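PDB 3H1N: probable glutathione S-transferase from Bordetella bronchiseptica RB50, which probably catalyses the conjugation of the thiol of glutathione to electrophilic substrates, as do other glutathione S-transferases. Local coordinates for residues B[23-28]-B[50-55]; B[166-171]-B[211-216]; B[129-134]-B[142-147]. One frame throughout, in Å; residues are numbered along the deposited sequence.

Contact 1. Residues B[23-28]-B[50-55]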
loop_
_atom_site.group_PDB
_atom_site.type_symbol
_atom_site.label_atom_id
_atom_site.label_comp_id
_atom_site.label_asym_id
_atom_site.label_seq_id
_atom_site.Cartn_x
_atom_site.Cartn_y
_atom_site.Cartn_z
ATOM N N ASP B 23 -2.157 -22.201 -2.159
ATOM C CA ASP B 23 -2.123 -21.903 -3.592
ATOM C C ASP B 23 -1.786 -20.429 -3.843
ATOM O O ASP B 23 -2.578 -19.528 -3.511
ATOM C CB ASP B 23 -3.455 -22.247 -4.274
ATOM C CG ASP B 23 -3.708 -23.741 -4.374
ATOM O OD1 ASP B 23 -2.760 -24.538 -4.519
ATOM O OD2 ASP B 23 -4.890 -24.121 -4.331
ATOM N N LEU B 24 -0.620 -20.194 -4.431
ATOM C CA LEU B 24 -0.216 -18.847 -4.846
ATOM C C LEU B 24 -0.640 -18.633 -6.287
ATOM O O LEU B 24 -0.301 -19.437 -7.158
ATOM C CB LEU B 24 1.300 -18.654 -4.720
ATOM C CG LEU B 24 1.884 -17.325 -5.226
ATOM C CD1 LEU B 24 1.265 -16.136 -4.467
ATOM C CD2 LEU B 24 3.432 -17.320 -5.147
ATOM N N TRP B 25 -1.397 -17.561 -6.523
ATOM C CA TRP B 25 -1.824 -17.198 -7.868
ATOM C C TRP B 25 -1.179 -15.866 -8.276
ATOM O O TRP B 25 -1.520 -14.804 -7.730
ATOM C CB TRP B 25 -3.350 -17.078 -7.938
ATOM C CG TRP B 25 -4.069 -18.392 -7.872
ATOM C CD1 TRP B 25 -4.574 -18.993 -6.757
ATOM C CD2 TRP B 25 -4.341 -19.282 -8.969
ATOM N NE1 TRP B 25 -5.164 -20.192 -7.092
ATOM C CE2 TRP B 25 -5.037 -20.393 -8.443
ATOM C CE3 TRP B 25 -4.064 -19.243 -10.343
ATOM C CZ2 TRP B 25 -5.464 -21.463 -9.242
ATOM C CZ3 TRP B 25 -4.499 -20.306 -11.146
ATOM C CH2 TRP B 25 -5.196 -21.394 -10.589
ATOM N N TYR B 26 -0.224 -15.940 -9.206
ATOM C CA TYR B 26 0.412 -14.745 -9.771
ATOM C C TYR B 26 0.877 -14.994 -11.204
ATOM O O TYR B 26 1.226 -16.128 -11.552
ATOM C CB TYR B 26 1.595 -14.246 -8.906
ATOM C CG TYR B 26 2.084 -12.903 -9.391
ATOM C CD1 TYR B 26 1.283 -11.770 -9.240
ATOM C CD2 TYR B 26 3.303 -12.769 -10.069
ATOM C CE1 TYR B 26 1.680 -10.526 -9.726
ATOM C CE2 TYR B 26 3.714 -11.514 -10.563
ATOM C CZ TYR B 26 2.890 -10.405 -10.385
ATOM O OH TYR B 26 3.254 -9.158 -10.839
ATOM N N TRP B 27 0.894 -13.926 -12.013
ATOM C CA TRP B 27 1.349 -13.978 -13.418
ATOM C C TRP B 27 2.643 -14.769 -13.577
ATOM O O TRP B 27 3.570 -14.615 -12.782
ATOM C CB TRP B 27 1.556 -12.561 -13.981
ATOM C CG TRP B 27 0.340 -11.684 -13.829
ATOM C CD1 TRP B 27 0.188 -10.635 -12.975
ATOM C CD2 TRP B 27 -0.889 -11.806 -14.551
ATOM N NE1 TRP B 27 -1.084 -10.092 -13.114
ATOM C CE2 TRP B 27 -1.757 -10.796 -14.078
ATOM C CE3 TRP B 27 -1.342 -12.672 -15.554
ATOM C CZ2 TRP B 27 -3.054 -10.632 -14.573
ATOM C CZ3 TRP B 27 -2.635 -12.505 -16.048
ATOM C CH2 TRP B 27 -3.472 -11.489 -15.551
ATOM N N ASP B 28 2.696 -15.612 -14.600
ATOM C CA ASP B 28 3.929 -16.295 -14.993
ATOM C C ASP B 28 4.754 -15.310 -15.824
ATOM O O ASP B 28 4.222 -14.302 -16.283
ATOM C CB ASP B 28 3.587 -17.545 -15.819
ATOM C CG ASP B 28 4.758 -18.536 -15.946
ATOM O OD1 ASP B 28 5.858 -18.295 -15.406
ATOM O OD2 ASP B 28 4.570 -19.580 -16.599
ATOM N N ASP B 50 2.680 -22.858 -7.085
ATOM C CA ASP B 50 2.674 -21.684 -7.966
ATOM C C ASP B 50 1.740 -22.017 -9.128
ATOM O O ASP B 50 2.180 -22.409 -10.221
ATOM C CB ASP B 50 4.097 -21.382 -8.455
ATOM C CG ASP B 50 4.331 -19.896 -8.722
ATOM O OD1 ASP B 50 3.381 -19.184 -9.111
ATOM O OD2 ASP B 50 5.487 -19.452 -8.555
ATOM N N ARG B 51 0.442 -21.861 -8.871
ATOM C CA ARG B 51 -0.595 -22.461 -9.706
ATOM C C ARG B 51 -0.594 -21.996 -11.156
ATOM O O ARG B 51 -0.772 -22.802 -12.070
ATOM C CB ARG B 51 -1.979 -22.265 -9.077
ATOM C CG ARG B 51 -2.291 -23.218 -7.918
ATOM C CD ARG B 51 -2.239 -24.693 -8.336
ATOM N NE ARG B 51 -2.830 -25.567 -7.320
ATOM C CZ ARG B 51 -2.840 -26.900 -7.360
ATOM N NH1 ARG B 51 -2.270 -27.560 -8.368
ATOM N NH2 ARG B 51 -3.415 -27.582 -6.374
ATOM N N ALA B 52 -0.357 -20.707 -11.363
ATOM C CA ALA B 52 -0.426 -20.113 -12.699
ATOM C C ALA B 52 0.696 -20.565 -13.635
ATOM O O ALA B 52 0.629 -20.336 -14.850
ATOM C CB ALA B 52 -0.489 -18.576 -12.600
ATOM N N ARG B 53 1.712 -21.221 -13.078
ATOM C CA ARG B 53 2.826 -21.735 -13.869
ATOM C C ARG B 53 2.613 -23.203 -14.254
ATOM O O ARG B 53 3.356 -23.755 -15.072
ATOM C CB ARG B 53 4.146 -21.574 -13.106
ATOM C CG ARG B 53 4.434 -20.137 -12.654
ATOM C CD ARG B 53 5.822 -20.018 -12.076
ATOM N NE ARG B 53 6.151 -18.665 -11.636
ATOM C CZ ARG B 53 7.361 -18.306 -11.216
ATOM N NH1 ARG B 53 8.347 -19.203 -11.179
ATOM N NH2 ARG B 53 7.583 -17.066 -10.825
ATOM N N GLU B 54 1.599 -23.831 -13.662
ATOM C CA GLU B 54 1.318 -25.244 -13.907
ATOM C C GLU B 54 0.471 -25.388 -15.174
ATOM O O GLU B 54 -0.454 -24.600 -15.381
ATOM C CB GLU B 54 0.605 -25.870 -12.704
ATOM C CG GLU B 54 1.358 -25.705 -11.380
ATOM C CD GLU B 54 0.690 -26.430 -10.221
ATOM O OE1 GLU B 54 -0.454 -26.902 -10.376
ATOM O OE2 GLU B 54 1.316 -26.531 -9.148
ATOM N N PRO B 55 0.801 -26.382 -16.034
ATOM C CA PRO B 55 0.078 -26.613 -17.290
ATOM C C PRO B 55 -1.417 -26.800 -17.081
ATOM O O PRO B 55 -1.833 -27.571 -16.213
ATOM C CB PRO B 55 0.697 -27.913 -17.816
ATOM C CG PRO B 55 2.078 -27.909 -17.269
ATOM C CD PRO B 55 1.950 -27.300 -15.896
HETATM O O HOH W 1 0.696 -18.690 -9.503
HETATM O O HOH W 2 3.801 -17.219 -10.906
HETATM O O HOH W 3 5.810 -14.864 -11.288
HETATM O O HOH W 4 5.177 -22.122 -16.601
#

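Contact 2. Residues B[166-171]-B[211-216]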
loop_
_atom_site.group_PDB
_atom_site.type_symbol
_atom_site.label_atom_id
_atom_site.label_comp_id
_atom_site.label_asym_id
_atom_site.label_seq_id
_atom_site.Cartn_x
_atom_site.Cartn_y
_atom_site.Cartn_z
ATOM N N GLN B 166 18.549 4.018 7.725
ATOM C CA GLN B 166 18.256 4.455 9.097
ATOM C C GLN B 166 17.427 3.439 9.871
ATOM O O GLN B 166 17.683 3.204 11.046
ATOM C CB GLN B 166 17.585 5.842 9.127
ATOM C CG GLN B 166 18.414 6.969 8.476
ATOM C CD GLN B 166 19.919 6.892 8.784
ATOM O OE1 GLN B 166 20.737 6.639 7.891
ATOM N NE2 GLN B 166 20.282 7.115 10.038
ATOM N N ALA B 167 16.463 2.813 9.195
ATOM C CA ALA B 167 15.640 1.751 9.782
ATOM C C ALA B 167 16.500 0.591 10.288
ATOM O O ALA B 167 16.145 -0.067 11.275
ATOM C CB ALA B 167 14.620 1.256 8.764
ATOM N N LEU B 168 17.623 0.358 9.603
ATOM C CA LEU B 168 18.607 -0.674 9.964
ATOM C C LEU B 168 19.613 -0.263 11.047
ATOM O O LEU B 168 20.482 -1.058 11.408
ATOM C CB LEU B 168 19.385 -1.129 8.719
ATOM C CG LEU B 168 18.590 -1.935 7.692
ATOM C CD1 LEU B 168 19.296 -1.980 6.334
ATOM C CD2 LEU B 168 18.326 -3.338 8.220
ATOM N N ASP B 169 19.516 0.962 11.555
ATOM C CA ASP B 169 20.432 1.427 12.610
ATOM C C ASP B 169 19.996 0.909 13.991
ATOM O O ASP B 169 19.453 1.659 14.821
ATOM C CB ASP B 169 20.544 2.957 12.589
ATOM C CG ASP B 169 21.648 3.486 13.492
ATOM O OD1 ASP B 169 22.568 2.718 13.860
ATOM O OD2 ASP B 169 21.590 4.688 13.824
ATOM N N ARG B 170 20.232 -0.384 14.203
ATOM C CA ARG B 170 19.897 -1.098 15.440
ATOM C C ARG B 170 20.817 -2.310 15.506
ATOM O O ARG B 170 21.306 -2.751 14.467
ATOM C CB ARG B 170 18.446 -1.566 15.406
ATOM C CG ARG B 170 18.155 -2.624 14.329
ATOM C CD ARG B 170 16.653 -2.864 14.160
ATOM N NE ARG B 170 15.983 -1.692 13.608
ATOM C CZ ARG B 170 14.976 -1.050 14.191
ATOM N NH1 ARG B 170 14.495 -1.466 15.353
ATOM N NH2 ARG B 170 14.443 0.008 13.601
ATOM N N PRO B 171 21.053 -2.868 16.713
ATOM C CA PRO B 171 21.916 -4.052 16.729
ATOM C C PRO B 171 21.238 -5.256 16.071
ATOM O O PRO B 171 20.005 -5.339 16.044
ATOM C CB PRO B 171 22.145 -4.312 18.225
ATOM C CG PRO B 171 21.041 -3.621 18.925
ATOM C CD PRO B 171 20.668 -2.438 18.075
ATOM N N PRO B 211 25.860 1.431 3.577
ATOM C CA PRO B 211 26.554 0.176 3.936
ATOM C C PRO B 211 25.662 -0.833 4.692
ATOM O O PRO B 211 25.770 -2.033 4.450
ATOM C CB PRO B 211 27.717 0.655 4.813
ATOM C CG PRO B 211 27.227 1.954 5.393
ATOM C CD PRO B 211 26.456 2.588 4.275
ATOM N N ARG B 212 24.787 -0.364 5.584
ATOM C CA ARG B 212 23.895 -1.288 6.310
ATOM C C ARG B 212 22.889 -1.944 5.368
ATOM O O ARG B 212 22.678 -3.163 5.431
ATOM C CB ARG B 212 23.180 -0.617 7.487
ATOM C CG ARG B 212 24.103 -0.099 8.590
ATOM C CD ARG B 212 23.313 0.282 9.841
ATOM N NE ARG B 212 22.640 1.564 9.672
ATOM C CZ ARG B 212 23.187 2.745 9.962
ATOM N NH1 ARG B 212 24.421 2.819 10.442
ATOM N NH2 ARG B 212 22.497 3.859 9.772
ATOM N N LEU B 213 22.305 -1.141 4.477
ATOM C CA LEU B 213 21.389 -1.644 3.454
ATOM C C LEU B 213 22.054 -2.677 2.542
ATOM O O LEU B 213 21.468 -3.705 2.231
ATOM C CB LEU B 213 20.830 -0.489 2.608
ATOM C CG LEU B 213 19.907 -0.831 1.432
ATOM C CD1 LEU B 213 18.644 -1.550 1.912
ATOM C CD2 LEU B 213 19.522 0.438 0.684
HETATM N N MSE B 214 23.266 -2.391 2.096
HETATM C CA MSE B 214 23.980 -3.316 1.226
HETATM C C MSE B 214 24.446 -4.564 1.987
HETATM O O MSE B 214 24.482 -5.668 1.427
HETATM C CB MSE B 214 25.122 -2.599 0.493
HETATM C CG MSE B 214 24.624 -1.408 -0.372
HETATM SE SE MSE B 214 23.031 -1.759 -1.501
HETATM C CE MSE B 214 23.906 -3.023 -2.690
ATOM N N ALA B 215 24.783 -4.391 3.262
ATOM C CA ALA B 215 25.051 -5.530 4.132
ATOM C C ALA B 215 23.812 -6.415 4.265
ATOM O O ALA B 215 23.917 -7.638 4.185
ATOM C CB ALA B 215 25.542 -5.076 5.503
ATOM N N LEU B 216 22.647 -5.798 4.457
ATOM C CA LEU B 216 21.395 -6.549 4.560
ATOM C C LEU B 216 21.130 -7.330 3.281
ATOM O O LEU B 216 20.811 -8.521 3.327
ATOM C CB LEU B 216 20.218 -5.630 4.876
ATOM C CG LEU B 216 18.947 -6.489 4.993
ATOM C CD1 LEU B 216 18.301 -6.384 6.340
ATOM C CD2 LEU B 216 17.962 -6.259 3.853
#

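Contact 3. Residues B[129-134]-B[142-147]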
loop_
_atom_site.group_PDB
_atom_site.type_symbol
_atom_site.label_atom_id
_atom_site.label_comp_id
_atom_site.label_asym_id
_atom_site.label_seq_id
_atom_site.Cartn_x
_atom_site.Cartn_y
_atom_site.Cartn_z
ATOM N N HIS B 129 8.452 3.835 -15.906
ATOM C CA HIS B 129 8.309 3.484 -17.326
ATOM C C HIS B 129 6.868 3.413 -17.802
ATOM O O HIS B 129 6.623 3.348 -19.008
ATOM C CB HIS B 129 9.082 2.204 -17.704
ATOM C CG HIS B 129 8.810 1.026 -16.815
ATOM N ND1 HIS B 129 7.626 0.319 -16.855
ATOM C CD2 HIS B 129 9.586 0.406 -15.893
ATOM C CE1 HIS B 129 7.679 -0.677 -15.984
ATOM N NE2 HIS B 129 8.857 -0.641 -15.383
ATOM N N HIS B 130 5.924 3.451 -16.861
ATOM C CA HIS B 130 4.506 3.572 -17.180
ATOM C C HIS B 130 3.860 4.737 -16.423
ATOM O O HIS B 130 2.917 4.537 -15.638
ATOM C CB HIS B 130 3.750 2.261 -16.918
ATOM C CG HIS B 130 4.083 1.189 -17.902
ATOM N ND1 HIS B 130 3.190 0.737 -18.847
ATOM C CD2 HIS B 130 5.233 0.505 -18.110
ATOM C CE1 HIS B 130 3.776 -0.185 -19.594
ATOM N NE2 HIS B 130 5.016 -0.347 -19.163
ATOM N N PRO B 131 4.350 5.962 -16.669
ATOM C CA PRO B 131 3.876 7.128 -15.917
ATOM C C PRO B 131 2.490 7.602 -16.319
ATOM O O PRO B 131 1.830 8.307 -15.534
ATOM C CB PRO B 131 4.920 8.202 -16.251
ATOM C CG PRO B 131 5.437 7.796 -17.617
ATOM C CD PRO B 131 5.475 6.300 -17.563
ATOM N N VAL B 132 2.057 7.245 -17.532
ATOM C CA VAL B 132 0.741 7.659 -18.030
ATOM C C VAL B 132 -0.317 6.592 -17.713
ATOM O O VAL B 132 -1.395 6.908 -17.188
ATOM C CB VAL B 132 0.761 7.983 -19.564
ATOM C CG1 VAL B 132 -0.645 8.323 -20.083
ATOM C CG2 VAL B 132 1.751 9.119 -19.888
ATOM N N ALA B 133 -0.004 5.333 -18.025
ATOM C CA ALA B 133 -0.978 4.256 -17.911
ATOM C C ALA B 133 -0.301 2.899 -17.870
ATOM O O ALA B 133 0.533 2.575 -18.733
ATOM C CB ALA B 133 -1.949 4.312 -19.075
ATOM N N ALA B 134 -0.679 2.104 -16.866
ATOM C CA ALA B 134 -0.163 0.744 -16.711
ATOM C C ALA B 134 -0.572 -0.109 -17.910
ATOM O O ALA B 134 0.157 -1.022 -18.314
ATOM C CB ALA B 134 -0.682 0.139 -15.408
ATOM N N GLN B 142 7.276 7.055 -23.639
ATOM C CA GLN B 142 8.718 7.166 -23.389
ATOM C C GLN B 142 9.184 8.584 -23.017
ATOM O O GLN B 142 10.015 8.746 -22.133
ATOM C CB GLN B 142 9.543 6.644 -24.575
ATOM C CG GLN B 142 11.031 6.544 -24.219
ATOM C CD GLN B 142 11.946 6.383 -25.419
ATOM O OE1 GLN B 142 11.747 7.011 -26.464
ATOM N NE2 GLN B 142 12.973 5.553 -25.266
ATOM N N ASP B 143 8.663 9.597 -23.701
ATOM C CA ASP B 143 9.024 10.988 -23.399
ATOM C C ASP B 143 8.687 11.354 -21.952
ATOM O O ASP B 143 9.466 12.037 -21.266
ATOM C CB ASP B 143 8.314 11.962 -24.350
ATOM C CG ASP B 143 8.673 11.726 -25.811
ATOM O OD1 ASP B 143 9.730 11.128 -26.102
ATOM O OD2 ASP B 143 7.888 12.154 -26.680
ATOM N N VAL B 144 7.511 10.918 -21.510
ATOM C CA VAL B 144 7.085 11.133 -20.125
ATOM C C VAL B 144 8.004 10.338 -19.178
ATOM O O VAL B 144 8.459 10.866 -18.156
ATOM C CB VAL B 144 5.611 10.755 -19.923
ATOM C CG1 VAL B 144 5.186 11.012 -18.479
ATOM C CG2 VAL B 144 4.725 11.556 -20.898
ATOM N N ALA B 145 8.315 9.095 -19.553
ATOM C CA ALA B 145 9.198 8.246 -18.750
ATOM C C ALA B 145 10.556 8.920 -18.488
ATOM O O ALA B 145 11.075 8.853 -17.378
ATOM C CB ALA B 145 9.396 6.886 -19.416
ATOM N N LEU B 146 11.114 9.585 -19.499
ATOM C CA LEU B 146 12.402 10.281 -19.337
ATOM C C LEU B 146 12.324 11.346 -18.222
ATOM O O LEU B 146 13.253 11.497 -17.405
ATOM C CB LEU B 146 12.832 10.929 -20.660
ATOM C CG LEU B 146 13.221 9.998 -21.814
ATOM C CD1 LEU B 146 13.249 10.781 -23.118
ATOM C CD2 LEU B 146 14.572 9.299 -21.558
ATOM N N ARG B 147 11.196 12.058 -18.186
ATOM C CA ARG B 147 10.959 13.087 -17.184
ATOM C C ARG B 147 10.783 12.483 -15.793
ATOM O O ARG B 147 11.428 12.924 -14.829
ATOM C CB ARG B 147 9.739 13.928 -17.573
ATOM C CG ARG B 147 9.979 14.791 -18.818
ATOM C CD ARG B 147 8.738 15.540 -19.254
ATOM N NE ARG B 147 8.286 16.493 -18.243
ATOM C CZ ARG B 147 7.120 17.136 -18.276
ATOM N NH1 ARG B 147 6.265 16.953 -19.272
ATOM N NH2 ARG B 147 6.813 17.983 -17.311
#

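Contact 1. Residues B[23-28]-B[50-55]
Arg51 lies against Asp23 and Trp25 at the end of strand 22-25, and its side chain meets the Trp25 indole at CB, Asp23 from CG to NE, and Glu54 at its tip. Its CB sits over a face of the indole, 3.5 Å from the centroid of the six-membered ring and only 7° off the ring normal, a clear CH-pi contact. A broad, flat residue suits this place, because Tyr76 of the neighbouring strand meets the same indole with its ring. With chi1 at -78°, CG stands anti to the carbonyl carbon, and the bend at chi2 carries the chain past Asp23, where CG lies 3.7 Å from Asp23 OD1. NE then donates to that oxygen at 3.0 Å, a bent bond (139°) that reaches it from above the carboxylate plane. At the tip, NH1 gives a flatter bond to Glu54 OE1 (2.8 Å), so the long arginine bridges two acids and the guanidinium is held on two of its nitrogens.

Backbone and water complete the join. Arg51 N donates to Leu24 O at 3.1 Å, just beyond the parallel bridge between Leu24 and Asp50. As the chains diverge, one water accepts from Tyr26 N and Ala52 N and lies within bonding distance of Leu24 O and Asp50 OD1, while a second accepts from Arg53 NE and lies within bonding distance of Tyr26 O and Asp50 OD1. The small Ala52 fits close against the backbone, its CB 3.2 Å from Tyr26 O. Asp28 and Arg53 add a long charge pair; Arg53 NH1 is hydrogen-bonded to Arg234 O, and Asp50 is paired with Arg38. Two parallel strands joined through helix 34-43 form the beta-alpha-beta unit that opens the thioredoxin-like N-terminal domain of glutathione S-transferases.

Contact 2. Residues B[166-171]-B[211-216]
Leu168 and Arg212 bring the backbones to a CA-CA distance of 6.5 Å where helix 142-167 has just ended and the first turn of helix 211-221 begins, with an inverse gamma turn centred on Asp169 just after. Leu168 supplies the apolar part. Its CG is anti to the carbonyl carbon (chi1 -70°), and the forked end spreads over the other helix: CD1 lies 3.6 Å from Leu213 CA, while CD2 meets Leu216 CD1 at 3.6 Å, the two leucines crossing at about a right angle. A branched residue suits the site because one side chain covers two positions three residues apart, and Leu213 and Leu216 go on to pack against Leu188 of helix 183-198.

Arg212 covers the outer side. Its CB touches Leu168 CB, its CD passes 3.5 Å from Leu168 O, and the bend at chi3 (-77°) folds the guanidinium over Asp169. There one face of the guanidinium receives Asp169 CB, and the carboxylate lies stacked upon it, the planes 17° apart. Asp169 OD1 is 3.9 Å from Arg212 NH1, a long salt bridge with the oxygen well out of the guanidinium plane. Asp169 OD2 has its stronger partner in Arg66 of the second subunit, with which it forms a salt bridge.

Arg170, which takes no part across the contact, grips Ala167 O side-on through NE and NH2; its NH2 also bonds to Asp68 O of the second subunit. Glu165 accepts from the backbone N of both Arg212 and Leu213 at the start of the second helix. The chemistry implies leucine packing inside and a stacked arginine toward the outside, whose pairing with Asp169 is long and probably electrostatic, with little directional character.

Contact 3. Residues B[129-134]-B[142-147]
In the all-helical C-terminal domain of this glutathione S-transferase, the loop after helix 105-127 turns back and packs against the first turn of helix 142-167, near the meeting of the two subunits. Pro131 and Val144 carry most of the contact. The proline ring approaches Val144 obliquely, Pro131 CB lying 3.6 Å from Val144 CG1, and Pro131 CG also comes within 3.7 Å of Ala145 N. Proline suits the turn, since its ring is a compact apolar surface on a backbone already constrained. Val132 follows with one branch: CG2, anti to the carbonyl carbon, meets Val144 CG2 at 4.0 Å, the two valines crossing at about a right angle.

Val144 thus spreads its two methyls over neighbouring loop residues, and it also packs against Val144 of the second subunit. Alanine suits the next position, where its single methyl lets the backbones approach to 5.0 Å between Ala145 CA and His129 CA. Ala145 CB lies 4.1 Å from His129 CA.

Some polar groups of the loop find partners beyond the two segments: His129 NE2 is hydrogen-bonded to Ile242 O, and Pro131 O accepts from Arg148 of the second subunit. Within the loop, His130 ND1 donates to Ala133 O at 3.2 Å, with the oxygen near the imidazole plane. The tightest apolar approach across the contact is Pro131 CG to Val144 CG1, at 3.3 Å closer than carbons usually pack.

Overall arrangement
From the N terminus, contact 1 comes first: it closes the loop through helix 34-43, tying strand 22-25 to the end of strand 48-50 and the 3-10 turn after it. The chain then completes the four-stranded sheet and enters the helical part through helix 105-127. Contact 3 closes a short connection of seven residues, fastening the loop after that helix to the start of helix 142-167. Contact 2 uses the far end of the same helix and closes a longer excursion, through helices 183-198 and 200-206, to helix 211-221. The three follow in series, none nested or crossed. Contacts 2 and 3, with centres about 32 Å apart, both touch the second subunit; contact 1 does not.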